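Local coordinates for major extracellular endoglucanase (Xanthomonas campestris pv. campestris, PDB 4TUF), which hydrolyses internal beta-1,4-glucosidic linkages in cellulose, lichenin and cereal beta-D-glucans, this chain being its family 5 glycoside hydrolase catalytic domain, at residues G30-H35 with C62-R67; T87-L92 with N141-V146. All blocks are in the same frame, centred on the assembly; numbering follows the deposited sequence.

How the interactions relate
Both contacts lie on the same side of the family 5 barrel domain, their centres about 12 Å apart, away from the residues assigned to catalysis. Interaction 1 joins two loops, one following strand 16-23 and one following strand 56-61; interaction 2, next along the chain, joins helix 88-102 to the end of helix 129-143. They touch directly: Ser88 OG is 3.2 Å from Thr65 O, a weak, probable hydrogen bond, while Leu89 CD2 lies 3.7 Å from Leu66 O and Val33 CG2 packs 3.8 Å from Ile91 CG2. The start of helix 88-102 thus backs the loops of interaction 1, where one bound dihydrogenphosphate ion touches Leu66 and Arg67 and a second reaches Arg67.

Interaction 1 of 2, residues G30-H35 with C62-R67; sequences GNHVMH and CPATLR. With 2HP (dihydrogenphosphate ion), chain K; 2HP (dihydrogenphosphate ion), chain G.
His32 meets the turn at 62-67 with one edge of its imidazole. CD2 comes within 3.4 Å of Thr65 OG1 and 3.9 Å of Cys62 SG, both near the ring plane, so the sulfur-aromatic approach is made at the edge. Alongside, the methyl CB of Ala64 lies obliquely, 3.7 Å from NE2. No hydrogen bond joins the two loops; van der Waals contact carries the interaction. With CG beside the backbone N (chi1 -50°), the imidazole runs along the Thr65 side chain, bringing CB as well as CD2 to OG1, and the carbonyl carbon of Gly30 sits over one ring face, off-centre, toward the rim.

Further out, two of the partners are anchored. Thr65 OG1 is hydrogen-bonded to the backbone oxygen of Phe27, and Cys62 SG is tied by a disulfide to Cys115, which the His32 side chain also touches. Residues 63-66 wind in a helix-like turn, Leu66 N bonding to Pro63 O at 2.8 Å. Arg67, which makes no contact with His32, extends its chain to bring NE to O3 of the dihydrogenphosphate in chain G, a weak bond of 3.4 Å, while Ala64 N lies over the centre of one guanidinium face. The second ion, chain K, sits against Arg67 CG and Leu66 O. Gln131 also hydrogen-bonds to bound dihydrogenphosphate.

The two loops follow the parallel-paired strands 16-23 and 56-61, an arrangement of neighbouring loops at the C-terminal ends of strands that belongs to the TIM barrel of family 5 glycoside hydrolases.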
loop_
_atom_site.group_PDB
_atom_site.type_symbol
_atom_site.label_atom_id
_atom_site.label_comp_id
_atom_site.label_asym_id
_atom_site.label_seq_id
_atom_site.Cartn_x
_atom_site.Cartn_y
_atom_site.Cartn_z
ATOM N N GLY A 30 -12.120 -8.112 -10.120
ATOM C CA GLY A 30 -12.764 -8.673 -11.289
ATOM C C GLY A 30 -13.192 -7.636 -12.304
ATOM O O GLY A 30 -13.375 -7.959 -13.474
ATOM N N ASN A 31 -13.348 -6.391 -11.855
ATOM C CA ASN A 31 -13.742 -5.285 -12.727
ATOM C C ASN A 31 -12.585 -4.719 -13.544
ATOM O O ASN A 31 -12.804 -4.134 -14.605
ATOM C CB ASN A 31 -14.370 -4.162 -11.905
ATOM C CG ASN A 31 -15.684 -4.568 -11.269
ATOM O OD1 ASN A 31 -16.325 -5.531 -11.695
ATOM N ND2 ASN A 31 -16.097 -3.827 -10.246
ATOM N N HIS A 32 -11.366 -4.886 -13.037
ATOM C CA HIS A 32 -10.152 -4.403 -13.693
ATOM C C HIS A 32 -10.208 -2.909 -14.022
ATOM O O HIS A 32 -9.840 -2.490 -15.116
ATOM C CB HIS A 32 -9.882 -5.205 -14.968
ATOM C CG HIS A 32 -9.935 -6.689 -14.768
ATOM N ND1 HIS A 32 -10.976 -7.467 -15.230
ATOM C CD2 HIS A 32 -9.080 -7.536 -14.147
ATOM C CE1 HIS A 32 -10.756 -8.730 -14.909
ATOM N NE2 HIS A 32 -9.613 -8.798 -14.248
ATOM N N VAL A 33 -10.667 -2.111 -13.064
ATOM C CA VAL A 33 -10.703 -0.659 -13.203
ATOM C C VAL A 33 -10.941 -0.083 -11.814
ATOM O O VAL A 33 -11.582 -0.734 -10.990
ATOM C CB VAL A 33 -11.811 -0.197 -14.199
ATOM C CG1 VAL A 33 -13.198 -0.567 -13.687
ATOM C CG2 VAL A 33 -11.718 1.303 -14.484
ATOM N N MET A 34 -10.422 1.112 -11.537
ATOM C CA MET A 34 -10.652 1.738 -10.232
ATOM C C MET A 34 -12.154 1.855 -9.974
ATOM O O MET A 34 -12.927 2.102 -10.893
ATOM C CB MET A 34 -9.974 3.111 -10.140
ATOM C CG MET A 34 -10.581 4.175 -11.024
ATOM S SD MET A 34 -9.807 5.793 -10.830
ATOM C CE MET A 34 -10.319 6.215 -9.179
ATOM N N HIS A 35 -12.554 1.645 -8.724
ATOM C CA HIS A 35 -13.963 1.574 -8.347
ATOM C C HIS A 35 -14.670 2.922 -8.343
ATOM O O HIS A 35 -14.038 3.969 -8.223
ATOM C CB HIS A 35 -14.109 0.938 -6.961
ATOM C CG HIS A 35 -14.071 -0.558 -6.972
ATOM N ND1 HIS A 35 -13.652 -1.298 -5.889
ATOM C CD2 HIS A 35 -14.410 -1.452 -7.932
ATOM C CE1 HIS A 35 -13.729 -2.585 -6.180
ATOM N NE2 HIS A 35 -14.186 -2.705 -7.414
ATOM N N CYS A 62 -3.630 -6.250 -10.655
ATOM C CA CYS A 62 -3.487 -7.695 -10.752
ATOM C C CYS A 62 -2.963 -8.009 -12.145
ATOM O O CYS A 62 -3.060 -7.165 -13.034
ATOM C CB CYS A 62 -4.821 -8.393 -10.486
ATOM S SG CYS A 62 -6.120 -8.052 -11.710
ATOM N N PRO A 63 -2.382 -9.204 -12.339
ATOM C CA PRO A 63 -1.851 -9.584 -13.653
ATOM C C PRO A 63 -2.853 -9.432 -14.798
ATOM O O PRO A 63 -2.499 -8.866 -15.833
ATOM C CB PRO A 63 -1.483 -11.052 -13.456
ATOM C CG PRO A 63 -1.098 -11.137 -12.027
ATOM C CD PRO A 63 -2.033 -10.199 -11.307
ATOM N N ALA A 64 -4.074 -9.922 -14.613
ATOM C CA ALA A 64 -5.095 -9.857 -15.657
ATOM C C ALA A 64 -5.293 -8.437 -16.193
ATOM O O ALA A 64 -5.495 -8.243 -17.392
ATOM C CB ALA A 64 -6.412 -10.405 -15.140
ATOM N N THR A 65 -5.228 -7.451 -15.303
ATOM C CA THR A 65 -5.392 -6.052 -15.689
ATOM C C THR A 65 -4.311 -5.605 -16.680
ATOM O O THR A 65 -4.555 -4.756 -17.544
ATOM C CB THR A 65 -5.369 -5.138 -14.447
ATOM O OG1 THR A 65 -6.544 -5.379 -13.664
ATOM C CG2 THR A 65 -5.327 -3.673 -14.838
ATOM N N LEU A 66 -3.126 -6.203 -16.569
ATOM C CA LEU A 66 -1.990 -5.814 -17.396
ATOM C C LEU A 66 -2.010 -6.465 -18.778
ATOM O O LEU A 66 -1.165 -6.158 -19.619
ATOM C CB LEU A 66 -0.680 -6.168 -16.695
ATOM C CG LEU A 66 -0.473 -5.711 -15.250
ATOM C CD1 LEU A 66 0.845 -6.265 -14.740
ATOM C CD2 LEU A 66 -0.505 -4.190 -15.143
ATOM N N ARG A 67 -2.960 -7.364 -19.014
ATOM C CA ARG A 67 -3.043 -8.054 -20.298
ATOM C C ARG A 67 -3.821 -7.229 -21.321
ATOM O O ARG A 67 -4.719 -6.468 -20.968
ATOM C CB ARG A 67 -3.670 -9.436 -20.125
ATOM C CG ARG A 67 -2.753 -10.408 -19.400
ATOM C CD ARG A 67 -3.495 -11.604 -18.820
ATOM N NE ARG A 67 -2.663 -12.306 -17.844
ATOM C CZ ARG A 67 -3.132 -13.132 -16.915
ATOM N NH1 ARG A 67 -4.438 -13.368 -16.834
ATOM N NH2 ARG A 67 -2.293 -13.718 -16.064
HETATM P P 2HP K . 1.412 -9.446 -19.261
HETATM O O1 2HP K . 1.022 -8.373 -20.251
HETATM O O2 2HP K . 0.447 -9.452 -18.100
HETATM O O3 2HP K . 1.381 -10.791 -19.948
HETATM O O4 2HP K . 2.798 -9.165 -18.735
HETATM P P 2HP G . 1.842 -13.374 -17.167
HETATM O O1 2HP G . 3.060 -12.506 -17.391
HETATM O O2 2HP G . 1.387 -13.247 -15.730
HETATM O O3 2HP G . 0.714 -12.919 -18.065
HETATM O O4 2HP G . 2.186 -14.815 -17.488
#

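Interaction 2 of 2, residues T87-L92 with N141-V146; sequences TSLQIL and NRYKNV
Arg142 reaches from the end of helix 129-143 to Leu89 on helix 88-102. With CG anti to the backbone N (chi1 -164°) and the chain extended as far as NE, the guanidinium is delivered flat against the leucine: CD2 sits over one face, offset toward the rim, at 3.7 Å from NH2, and CD1 lies 3.8 Å from NE. The charge itself is answered by Asp93, which forms a salt bridge with NH2.

Tyr143 follows, running beside Arg142, whose CG lies over the centre of one ring face. The Tyr143 hydroxyl is the part that arrives first at the other helix, with OH 3.5 Å from Leu92 CG and 3.6 Å from Leu92 CD2. The same OH is hydrogen-bonded to Asp93, so one carboxylate holds both Arg142 and Tyr143. These helices follow neighbouring parallel strands, 56-61 and 105-110, in the beta/alpha sequence of the TIM barrel, and the contact joins them on its outer layer. At the start of the earlier helix, Thr87 and Gln90 form a capping box.

Tyr143 to Val146 form a type I turn, closed by Val146 N to Tyr143 O. Within it Lys144 folds back, its NZ bonded in the carbonyl plane to Asn141 O at 3.0 Å. Lys144 and Asn145 stand clear of 87-92, and Val146 returns to the same helix further along, touching Ile96 and Asn100.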
loop_
_atom_site.group_PDB
_atom_site.type_symbol
_atom_site.label_atom_id
_atom_site.label_comp_id
_atom_site.label_asym_id
_atom_site.label_seq_id
_atom_site.Cartn_x
_atom_site.Cartn_y
_atom_site.Cartn_z
ATOM N N THR A 87 -9.389 -0.761 -23.276
ATOM C CA THR A 87 -9.102 -1.947 -22.480
ATOM C C THR A 87 -8.656 -1.487 -21.101
ATOM O O THR A 87 -8.278 -0.331 -20.926
ATOM C CB THR A 87 -8.020 -2.827 -23.127
ATOM O OG1 THR A 87 -6.735 -2.212 -22.978
ATOM C CG2 THR A 87 -8.305 -3.013 -24.603
ATOM N N SER A 88 -8.698 -2.380 -20.122
ATOM C CA SER A 88 -8.325 -2.016 -18.758
ATOM C C SER A 88 -6.876 -1.534 -18.676
ATOM O O SER A 88 -6.547 -0.676 -17.866
ATOM C CB SER A 88 -8.541 -3.197 -17.811
ATOM O OG SER A 88 -7.676 -4.272 -18.124
ATOM N N LEU A 89 -6.011 -2.090 -19.513
ATOM C CA LEU A 89 -4.628 -1.637 -19.571
ATOM C C LEU A 89 -4.568 -0.172 -19.993
ATOM O O LEU A 89 -3.854 0.634 -19.395
ATOM C CB LEU A 89 -3.817 -2.499 -20.538
ATOM C CG LEU A 89 -2.347 -2.108 -20.706
ATOM C CD1 LEU A 89 -1.627 -2.085 -19.363
ATOM C CD2 LEU A 89 -1.663 -3.064 -21.660
ATOM N N GLN A 90 -5.340 0.169 -21.017
ATOM C CA GLN A 90 -5.377 1.538 -21.512
ATOM C C GLN A 90 -6.023 2.485 -20.503
ATOM O O GLN A 90 -5.746 3.681 -20.508
ATOM C CB GLN A 90 -6.110 1.598 -22.849
ATOM C CG GLN A 90 -5.373 0.881 -23.965
ATOM C CD GLN A 90 -6.237 0.665 -25.189
ATOM O OE1 GLN A 90 -7.464 0.733 -25.117
ATOM N NE2 GLN A 90 -5.600 0.400 -26.322
ATOM N N ILE A 91 -6.875 1.954 -19.633
ATOM C CA ILE A 91 -7.487 2.787 -18.607
ATOM C C ILE A 91 -6.473 3.027 -17.487
ATOM O O ILE A 91 -6.374 4.133 -16.956
ATOM C CB ILE A 91 -8.787 2.156 -18.055
ATOM C CG1 ILE A 91 -9.832 2.061 -19.169
ATOM C CG2 ILE A 91 -9.352 2.984 -16.908
ATOM C CD1 ILE A 91 -11.171 1.492 -18.723
ATOM N N LEU A 92 -5.705 1.996 -17.149
ATOM C CA LEU A 92 -4.611 2.146 -16.196
ATOM C C LEU A 92 -3.620 3.179 -16.724
ATOM O O LEU A 92 -3.215 4.091 -15.999
ATOM C CB LEU A 92 -3.918 0.806 -15.943
ATOM C CG LEU A 92 -2.770 0.769 -14.927
ATOM C CD1 LEU A 92 -3.232 1.285 -13.570
ATOM C CD2 LEU A 92 -2.186 -0.648 -14.800
ATOM N N ASN A 141 8.811 -1.481 -16.754
ATOM C CA ASN A 141 9.170 -1.134 -18.117
ATOM C C ASN A 141 8.212 -0.120 -18.730
ATOM O O ASN A 141 8.624 0.800 -19.434
ATOM C CB ASN A 141 9.213 -2.388 -18.977
ATOM C CG ASN A 141 9.809 -2.132 -20.334
ATOM O OD1 ASN A 141 10.583 -1.192 -20.516
ATOM N ND2 ASN A 141 9.459 -2.970 -21.301
ATOM N N ARG A 142 6.929 -0.278 -18.442
ATOM C CA ARG A 142 5.912 0.555 -19.064
ATOM C C ARG A 142 5.899 1.984 -18.528
ATOM O O ARG A 142 5.802 2.936 -19.295
ATOM C CB ARG A 142 4.541 -0.081 -18.875
ATOM C CG ARG A 142 3.483 0.479 -19.778
ATOM C CD ARG A 142 2.192 -0.277 -19.608
ATOM N NE ARG A 142 1.201 0.137 -20.593
ATOM C CZ ARG A 142 1.060 -0.439 -21.778
ATOM N NH1 ARG A 142 1.847 -1.448 -22.112
ATOM N NH2 ARG A 142 0.134 -0.012 -22.621
ATOM N N TYR A 143 6.018 2.135 -17.213
ATOM C CA TYR A 143 5.816 3.439 -16.582
ATOM C C TYR A 143 7.098 4.108 -16.086
ATOM O O TYR A 143 7.034 5.105 -15.370
ATOM C CB TYR A 143 4.824 3.293 -15.421
ATOM C CG TYR A 143 3.513 2.679 -15.868
ATOM C CD1 TYR A 143 2.679 3.350 -16.755
ATOM C CD2 TYR A 143 3.118 1.421 -15.424
ATOM C CE1 TYR A 143 1.491 2.791 -17.178
ATOM C CE2 TYR A 143 1.927 0.856 -15.845
ATOM C CZ TYR A 143 1.119 1.545 -16.720
ATOM O OH TYR A 143 -0.070 0.995 -17.148
ATOM N N LYS A 144 8.256 3.585 -16.482
ATOM C CA LYS A 144 9.530 4.088 -15.963
ATOM C C LYS A 144 9.822 5.534 -16.361
ATOM O O LYS A 144 10.690 6.175 -15.769
ATOM C CB LYS A 144 10.685 3.197 -16.421
ATOM C CG LYS A 144 11.099 3.380 -17.869
ATOM C CD LYS A 144 12.200 2.392 -18.244
ATOM C CE LYS A 144 12.404 2.338 -19.749
ATOM N NZ LYS A 144 11.108 2.195 -20.482
ATOM N N ASN A 145 9.103 6.041 -17.357
ATOM C CA ASN A 145 9.321 7.402 -17.838
ATOM C C ASN A 145 8.251 8.363 -17.344
ATOM O O ASN A 145 8.288 9.550 -17.665
ATOM C CB ASN A 145 9.373 7.431 -19.367
ATOM C CG ASN A 145 10.633 6.785 -19.923
ATOM O OD1 ASN A 145 11.733 7.001 -19.411
ATOM N ND2 ASN A 145 10.474 5.982 -20.973
ATOM N N VAL A 146 7.296 7.843 -16.578
ATOM C CA VAL A 146 6.269 8.670 -15.952
ATOM C C VAL A 146 6.802 9.222 -14.626
ATOM O O VAL A 146 6.828 8.508 -13.624
ATOM C CB VAL A 146 4.967 7.874 -15.708
ATOM C CG1 VAL A 146 3.902 8.771 -15.117
ATOM C CG2 VAL A 146 4.474 7.248 -16.999
#